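Local coordinates for protein adenylate kinase (Thermus thermophilus, PDB 3CM0) that probably catalyses the reversible transfer of the terminal phosphate group between ATP and AMP, giving two ADP, at residues A[15-20]-A[81-86]; A[19-24]-A[30-35]. All coordinates share one frame; numbering follows the deposited sequence.

Interaction 1: residues A[15-20]-A[81-86]; sequences AGKGTQ and IFDGFP
Lys17 and Asp83 form the salt bridge that joins the first turn of helix 17-28 to segment 81-86. Lys17 NZ donates a hydrogen bond to Asp83 OD1 at 3.0 Å and meets that oxygen nearly in line with its C-O bond. The aliphatic part of the lysine also lies close, with Lys17 CD 3.6 Å from Asp83 OD1. Lys17 CG sits between its backbone N and carbonyl carbon (chi1 71°), and a bend at chi4 (58°) brings the ammonium to the carboxylate. The other carboxylate oxygen faces the helix backbone: Asp83 OD2 is 3.4 Å from Gly18 CA. Gly18 has no side chain, and the carboxylate comes up against its bare backbone.

Further out, Asp83 has a second charged partner: its OD2 forms a salt bridge with Lys32 NZ of strand 31-33. The carboxylate is thus gripped through both oxygens, which probably fixes its rotation. Gly16 is the N-cap residue of helix 17-28, and its carbonyl O accepts a bond from Gln20 N at 3.3 Å. At the phi of Gly84 (102°), a CB would collide with the carbonyl O of Asp83.

Ala15 to Thr19 lie in the P-loop and first helical turn and are predicted to bind ATP. Gly84, Phe85 and Pro86 belong to the predicted AMP site. A P-loop lysine paired with this aspartate is consistent with the Walker A and Walker B elements of P-loop NTPases.

Interaction 2: residues A[19-24]-A[30-35]; sequences TQASRL and FKKLST
Helix segment 19-24 and segment 30-35 come nearest at Ser22 and Lys32, whose CA atoms are 7.0 Å apart, and at Leu24 and Phe30, at 7.4 Å. Lys32 makes the main side-chain contact. Its CG is anti to the backbone N (chi1 -176°), and the chain runs extended to the helix before bending at chi4 (-70°). Lys32 CE lies 3.3 Å from Ser22 OG and Lys32 CD 3.5 Å from the same oxygen. On the helix side, Ala21 CB packs 3.7 Å from Lys32 CE. Ser22 OG is hydrogen-bonded to Gly18 O, one turn back in the helix. The ammonium of Lys32 pairs instead with Asp83 of segment 81-86.

Farther along, Phe30 CD2 approaches Leu24 O at 4.2 Å. Leu24 and Phe30 both also touch Ile81 of strand 79-83, which adds apolar side chains to this end of the contact.

A methionine in place of Lys32 would probably leave Asp83 OD2 without its charged mate and the carboxylate freer to turn. No hydrogen bond joins the two segments. Their contact is by van der Waals packing: the methylenes of Lys32 serve as the contact surface, while its ammonium charge is probably balanced by Asp83.

Interactions 1 and 2 share Thr19 and Gln20 of helix 17-28, and their centres are about 7 Å apart. Their strands are parallel neighbours in the central sheet: Ile81 N and Lys31 O are 2.9 Å apart, as are Ile81 O and Leu33 N, both probable hydrogen bonds. Ile81 CD1 also packs 3.5 Å from Phe30 CB. Asp83 ties the two contacts together by charge, since it lies between Lys17 of the helix and Lys32 of the edge strand. Interaction 1 spans the predicted ATP and AMP sites. Interaction 2 continues at Ser34 into the NMP region, where Thr35, whose nearest side-chain atom is about 7 Å from Gly84 CA, is predicted to bind AMP.

Interaction 1: residues A[15-20]-A[81-86]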
ATOM      1  N   ALA A  15      -7.250  -3.937  -8.864  1.00 25.81           N
ATOM      2  CA  ALA A  15      -8.300  -3.119  -8.244  1.00 22.60           C
ATOM      3  C   ALA A  15      -8.024  -1.625  -8.433  1.00 27.89           C
ATOM      4  O   ALA A  15      -8.882  -0.792  -8.146  1.00 30.05           O
ATOM      5  CB  ALA A  15      -8.426  -3.467  -6.732  1.00 23.41           C
ATOM      6  N   GLY A  16      -6.836  -1.293  -8.940  1.00 30.23           N
ATOM      7  CA  GLY A  16      -6.458   0.104  -9.158  1.00 29.59           C
ATOM      8  C   GLY A  16      -6.308   0.930  -7.885  1.00 26.93           C
ATOM      9  O   GLY A  16      -6.489   2.144  -7.898  1.00 27.27           O
ATOM     10  N   LYS A  17      -5.951   0.290  -6.778  1.00 19.47           N
ATOM     11  CA  LYS A  17      -5.833   1.032  -5.525  1.00 17.87           C
ATOM     12  C   LYS A  17      -4.654   2.007  -5.540  1.00 18.99           C
ATOM     13  O   LYS A  17      -4.712   3.046  -4.909  1.00 19.76           O
ATOM     14  CB  LYS A  17      -5.678   0.081  -4.327  1.00 23.37           C
ATOM     15  CG  LYS A  17      -4.339  -0.629  -4.275  1.00 27.98           C
ATOM     16  CD  LYS A  17      -3.931  -0.936  -2.850  1.00 26.69           C
ATOM     17  CE  LYS A  17      -2.837  -1.996  -2.795  1.00 32.40           C
ATOM     18  NZ  LYS A  17      -1.621  -1.601  -3.553  1.00 46.88           N
ATOM     19  N   GLY A  18      -3.591   1.672  -6.264  1.00 18.09           N
ATOM     20  CA  GLY A  18      -2.440   2.566  -6.316  1.00 23.25           C
ATOM     21  C   GLY A  18      -2.766   3.878  -7.000  1.00 26.93           C
ATOM     22  O   GLY A  18      -2.346   4.960  -6.582  1.00 21.51           O
ATOM     23  N   THR A  19      -3.512   3.782  -8.089  1.00 26.31           N
ATOM     24  CA  THR A  19      -3.905   4.960  -8.813  1.00 26.89           C
ATOM     25  C   THR A  19      -4.797   5.828  -7.955  1.00 22.69           C
ATOM     26  O   THR A  19      -4.684   7.053  -8.022  1.00 21.71           O
ATOM     27  CB  THR A  19      -4.655   4.597 -10.112  1.00 35.66           C
ATOM     28  OG1 THR A  19      -3.797   3.809 -10.948  1.00 48.67           O
ATOM     29  CG2 THR A  19      -5.067   5.858 -10.858  1.00 46.72           C
ATOM     30  N   GLN A  20      -5.672   5.215  -7.141  1.00 20.43           N
ATOM     31  CA  GLN A  20      -6.565   6.005  -6.282  1.00 14.96           C
ATOM     32  C   GLN A  20      -5.723   6.660  -5.152  1.00 17.06           C
ATOM     33  O   GLN A  20      -5.989   7.783  -4.745  1.00 17.61           O
ATOM     34  CB  GLN A  20      -7.649   5.124  -5.622  1.00 15.98           C
ATOM     35  CG  GLN A  20      -8.679   4.532  -6.598  1.00 16.67           C
ATOM     36  CD  GLN A  20      -9.527   5.619  -7.237  1.00 24.35           C
ATOM     37  OE1 GLN A  20      -9.526   6.758  -6.781  1.00 26.69           O
ATOM     38  NE2 GLN A  20     -10.254   5.271  -8.300  1.00 21.00           N
ATOM     39  N   ILE A  81       0.283   8.975   3.049  1.00 13.42           N
ATOM     40  CA  ILE A  81      -0.426   7.821   2.455  1.00  8.20           C
ATOM     41  C   ILE A  81       0.544   6.664   2.292  1.00 14.42           C
ATOM     42  O   ILE A  81       1.709   6.823   1.883  1.00 14.24           O
ATOM     43  CB  ILE A  81      -1.070   8.211   1.087  1.00 12.04           C
ATOM     44  CG1 ILE A  81      -2.322   9.062   1.368  1.00 13.55           C
ATOM     45  CG2 ILE A  81      -1.397   6.991   0.279  1.00 16.97           C
ATOM     46  CD1 ILE A  81      -3.047   9.553   0.077  1.00 19.18           C
ATOM     47  N   PHE A  82       0.063   5.476   2.686  1.00 12.29           N
ATOM     48  CA  PHE A  82       0.807   4.253   2.561  1.00 10.40           C
ATOM     49  C   PHE A  82       0.092   3.416   1.518  1.00 15.41           C
ATOM     50  O   PHE A  82      -1.107   3.240   1.611  1.00 14.81           O
ATOM     51  CB  PHE A  82       0.816   3.509   3.901  1.00  8.77           C
ATOM     52  CG  PHE A  82       1.619   4.247   4.966  1.00  8.58           C
ATOM     53  CD1 PHE A  82       2.998   4.078   5.035  1.00 14.42           C
ATOM     54  CD2 PHE A  82       0.982   5.096   5.867  1.00 12.11           C
ATOM     55  CE1 PHE A  82       3.743   4.746   6.003  1.00 14.34           C
ATOM     56  CE2 PHE A  82       1.726   5.782   6.852  1.00 18.28           C
ATOM     57  CZ  PHE A  82       3.106   5.593   6.913  1.00 11.29           C
ATOM     58  N   ASP A  83       0.840   2.904   0.549  1.00 13.75           N
ATOM     59  CA  ASP A  83       0.276   2.087  -0.523  1.00 20.81           C
ATOM     60  C   ASP A  83       1.371   1.028  -0.735  1.00 20.09           C
ATOM     61  O   ASP A  83       2.445   1.334  -1.230  1.00 37.07           O
ATOM     62  CB  ASP A  83       0.092   2.996  -1.750  1.00 20.98           C
ATOM     63  CG  ASP A  83      -0.284   2.242  -2.997  1.00 31.32           C
ATOM     64  OD1 ASP A  83      -1.008   1.233  -2.884  1.00 27.85           O
ATOM     65  OD2 ASP A  83       0.143   2.682  -4.086  1.00 33.78           O
ATOM     66  N   GLY A  84       1.112  -0.194  -0.323  1.00 26.76           N
ATOM     67  CA  GLY A  84       2.136  -1.216  -0.439  1.00 31.22           C
ATOM     68  C   GLY A  84       2.833  -1.480   0.898  1.00 38.64           C
ATOM     69  O   GLY A  84       3.837  -2.210   0.949  1.00 33.85           O
ATOM     70  N   PHE A  85       2.309  -0.864   1.967  1.00 32.17           N
ATOM     71  CA  PHE A  85       2.818  -1.010   3.333  1.00 22.95           C
ATOM     72  C   PHE A  85       1.673  -0.689   4.313  1.00 18.70           C
ATOM     73  O   PHE A  85       0.900   0.232   4.080  1.00 17.10           O
ATOM     74  CB  PHE A  85       4.008  -0.062   3.585  1.00 21.37           C
ATOM     75  CG  PHE A  85       4.711  -0.302   4.881  1.00 20.32           C
ATOM     76  CD1 PHE A  85       4.311   0.356   6.030  1.00 16.97           C
ATOM     77  CD2 PHE A  85       5.763  -1.215   4.960  1.00 19.49           C
ATOM     78  CE1 PHE A  85       4.938   0.114   7.253  1.00 20.04           C
ATOM     79  CE2 PHE A  85       6.393  -1.464   6.176  1.00 18.89           C
ATOM     80  CZ  PHE A  85       5.980  -0.797   7.321  1.00 17.00           C
ATOM     81  N   PRO A  86       1.537  -1.455   5.427  1.00 12.71           N
ATOM     82  CA  PRO A  86       2.377  -2.591   5.821  1.00 12.77           C
ATOM     83  C   PRO A  86       2.102  -3.838   4.995  1.00 12.05           C
ATOM     84  O   PRO A  86       1.057  -3.953   4.358  1.00 16.39           O
ATOM     85  CB  PRO A  86       2.021  -2.816   7.304  1.00 11.61           C
ATOM     86  CG  PRO A  86       0.571  -2.479   7.361  1.00 11.94           C
ATOM     87  CD  PRO A  86       0.485  -1.198   6.426  1.00 13.21           C
TER

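Interaction 2: residues A[19-24]-A[30-35]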
ATOM      1  N   THR A  19      -3.512   3.782  -8.089  1.00 26.31           N
ATOM      2  CA  THR A  19      -3.905   4.960  -8.813  1.00 26.89           C
ATOM      3  C   THR A  19      -4.797   5.828  -7.955  1.00 22.69           C
ATOM      4  O   THR A  19      -4.684   7.053  -8.022  1.00 21.71           O
ATOM      5  CB  THR A  19      -4.655   4.597 -10.112  1.00 35.66           C
ATOM      6  OG1 THR A  19      -3.797   3.809 -10.948  1.00 48.67           O
ATOM      7  CG2 THR A  19      -5.067   5.858 -10.858  1.00 46.72           C
ATOM      8  N   GLN A  20      -5.672   5.215  -7.141  1.00 20.43           N
ATOM      9  CA  GLN A  20      -6.565   6.005  -6.282  1.00 14.96           C
ATOM     10  C   GLN A  20      -5.723   6.660  -5.152  1.00 17.06           C
ATOM     11  O   GLN A  20      -5.989   7.783  -4.745  1.00 17.61           O
ATOM     12  CB  GLN A  20      -7.649   5.124  -5.622  1.00 15.98           C
ATOM     13  CG  GLN A  20      -8.679   4.532  -6.598  1.00 16.67           C
ATOM     14  CD  GLN A  20      -9.527   5.619  -7.237  1.00 24.35           C
ATOM     15  OE1 GLN A  20      -9.526   6.758  -6.781  1.00 26.69           O
ATOM     16  NE2 GLN A  20     -10.254   5.271  -8.300  1.00 21.00           N
ATOM     17  N   ALA A  21      -4.753   5.924  -4.623  1.00 20.26           N
ATOM     18  CA  ALA A  21      -3.880   6.489  -3.577  1.00 13.85           C
ATOM     19  C   ALA A  21      -3.157   7.701  -4.169  1.00 18.18           C
ATOM     20  O   ALA A  21      -3.004   8.725  -3.521  1.00 19.11           O
ATOM     21  CB  ALA A  21      -2.867   5.445  -3.149  1.00 13.82           C
ATOM     22  N   SER A  22      -2.680   7.555  -5.402  1.00 21.34           N
ATOM     23  CA  SER A  22      -1.960   8.650  -6.051  1.00 24.53           C
ATOM     24  C   SER A  22      -2.841   9.859  -6.289  1.00 20.69           C
ATOM     25  O   SER A  22      -2.397  11.012  -6.180  1.00 19.14           O
ATOM     26  CB  SER A  22      -1.357   8.165  -7.361  1.00 22.48           C
ATOM     27  OG  SER A  22      -0.260   7.312  -7.105  1.00 28.86           O
ATOM     28  N   ARG A  23      -4.106   9.617  -6.612  1.00 20.25           N
ATOM     29  CA  ARG A  23      -5.007  10.729  -6.830  1.00 23.25           C
ATOM     30  C   ARG A  23      -5.395  11.432  -5.538  1.00 25.09           C
ATOM     31  O   ARG A  23      -5.472  12.659  -5.490  1.00 21.61           O
ATOM     32  CB  ARG A  23      -6.258  10.278  -7.577  1.00 27.05           C
ATOM     33  CG  ARG A  23      -7.328  11.366  -7.647  1.00 27.39           C
ATOM     34  CD  ARG A  23      -8.342  10.993  -8.701  1.00 31.99           C
ATOM     35  NE  ARG A  23      -9.451  11.934  -8.753  1.00 26.92           N
ATOM     36  CZ  ARG A  23     -10.571  11.710  -9.437  1.00 31.10           C
ATOM     37  NH1 ARG A  23     -10.716  10.588 -10.123  1.00 27.68           N
ATOM     38  NH2 ARG A  23     -11.553  12.594  -9.411  1.00 35.82           N
ATOM     39  N   LEU A  24      -5.635  10.665  -4.477  1.00 17.91           N
ATOM     40  CA  LEU A  24      -5.992  11.284  -3.208  1.00 15.96           C
ATOM     41  C   LEU A  24      -4.782  12.109  -2.728  1.00 17.93           C
ATOM     42  O   LEU A  24      -4.945  13.191  -2.126  1.00 21.90           O
ATOM     43  CB  LEU A  24      -6.299  10.194  -2.161  1.00 18.77           C
ATOM     44  CG  LEU A  24      -6.776  10.721  -0.804  1.00 19.40           C
ATOM     45  CD1 LEU A  24      -8.099  11.417  -0.958  1.00 25.25           C
ATOM     46  CD2 LEU A  24      -6.883   9.525   0.196  1.00 20.86           C
ATOM     47  N   PHE A  30      -1.311  14.860   0.457  1.00 23.19           N
ATOM     48  CA  PHE A  30      -0.714  13.794   1.276  1.00 24.72           C
ATOM     49  C   PHE A  30       0.558  13.377   0.563  1.00 23.39           C
ATOM     50  O   PHE A  30       0.599  13.355  -0.671  1.00 19.94           O
ATOM     51  CB  PHE A  30      -1.619  12.538   1.346  1.00 19.79           C
ATOM     52  CG  PHE A  30      -2.793  12.668   2.260  1.00 19.00           C
ATOM     53  CD1 PHE A  30      -2.797  12.020   3.503  1.00 15.16           C
ATOM     54  CD2 PHE A  30      -3.899  13.437   1.904  1.00 25.64           C
ATOM     55  CE1 PHE A  30      -3.885  12.123   4.372  1.00 16.31           C
ATOM     56  CE2 PHE A  30      -5.001  13.557   2.763  1.00 27.98           C
ATOM     57  CZ  PHE A  30      -4.992  12.898   4.010  1.00 32.76           C
ATOM     58  N   LYS A  31       1.595  13.047   1.330  1.00 18.50           N
ATOM     59  CA  LYS A  31       2.816  12.533   0.748  1.00 16.72           C
ATOM     60  C   LYS A  31       2.652  11.007   0.679  1.00 22.20           C
ATOM     61  O   LYS A  31       2.468  10.337   1.728  1.00 16.46           O
ATOM     62  CB  LYS A  31       4.031  12.875   1.619  1.00 23.76           C
ATOM     63  CG  LYS A  31       5.330  12.345   1.035  1.00 37.29           C
ATOM     64  CD  LYS A  31       6.566  13.049   1.605  1.00 37.83           C
ATOM     65  CE  LYS A  31       6.724  12.832   3.090  1.00 46.30           C
ATOM     66  NZ  LYS A  31       8.001  13.417   3.597  1.00 40.34           N
ATOM     67  N   LYS A  32       2.699  10.465  -0.541  1.00 17.22           N
ATOM     68  CA  LYS A  32       2.577   9.027  -0.763  1.00 23.34           C
ATOM     69  C   LYS A  32       3.954   8.406  -0.592  1.00 28.53           C
ATOM     70  O   LYS A  32       4.869   8.638  -1.373  1.00 24.43           O
ATOM     71  CB  LYS A  32       2.036   8.759  -2.177  1.00 29.40           C
ATOM     72  CG  LYS A  32       1.773   7.307  -2.528  1.00 22.55           C
ATOM     73  CD  LYS A  32       0.988   7.254  -3.851  1.00 28.90           C
ATOM     74  CE  LYS A  32       0.629   5.849  -4.324  1.00 34.40           C
ATOM     75  NZ  LYS A  32       1.791   5.043  -4.788  1.00 40.91           N
ATOM     76  N   LEU A  33       4.104   7.604   0.448  1.00 23.65           N
ATOM     77  CA  LEU A  33       5.380   6.999   0.731  1.00 24.04           C
ATOM     78  C   LEU A  33       5.627   5.665   0.035  1.00 30.04           C
ATOM     79  O   LEU A  33       4.718   4.866  -0.174  1.00 31.11           O
ATOM     80  CB  LEU A  33       5.528   6.799   2.241  1.00 19.50           C
ATOM     81  CG  LEU A  33       5.276   8.009   3.133  1.00 28.62           C
ATOM     82  CD1 LEU A  33       5.669   7.653   4.555  1.00 26.20           C
ATOM     83  CD2 LEU A  33       6.063   9.207   2.628  1.00 33.40           C
ATOM     84  N   SER A  34       6.882   5.435  -0.323  1.00 33.45           N
ATOM     85  CA  SER A  34       7.281   4.173  -0.930  1.00 35.92           C
ATOM     86  C   SER A  34       8.594   3.825  -0.256  1.00 36.28           C
ATOM     87  O   SER A  34       9.611   4.513  -0.458  1.00 31.20           O
ATOM     88  CB  SER A  34       7.509   4.304  -2.443  1.00 37.42           C
ATOM     89  OG  SER A  34       8.313   3.215  -2.897  1.00 39.11           O
ATOM     90  N   THR A  35       8.576   2.781   0.565  1.00 37.02           N
ATOM     91  CA  THR A  35       9.793   2.378   1.255  1.00 42.57           C
ATOM     92  C   THR A  35      10.865   2.013   0.211  1.00 39.31           C
ATOM     93  O   THR A  35      12.021   2.433   0.318  1.00 38.17           O
ATOM     94  CB  THR A  35       9.511   1.183   2.253  1.00 44.32           C
ATOM     95  OG1 THR A  35       9.000   0.040   1.547  1.00 40.74           O
ATOM     96  CG2 THR A  35       8.468   1.605   3.295  1.00 43.48           C
TER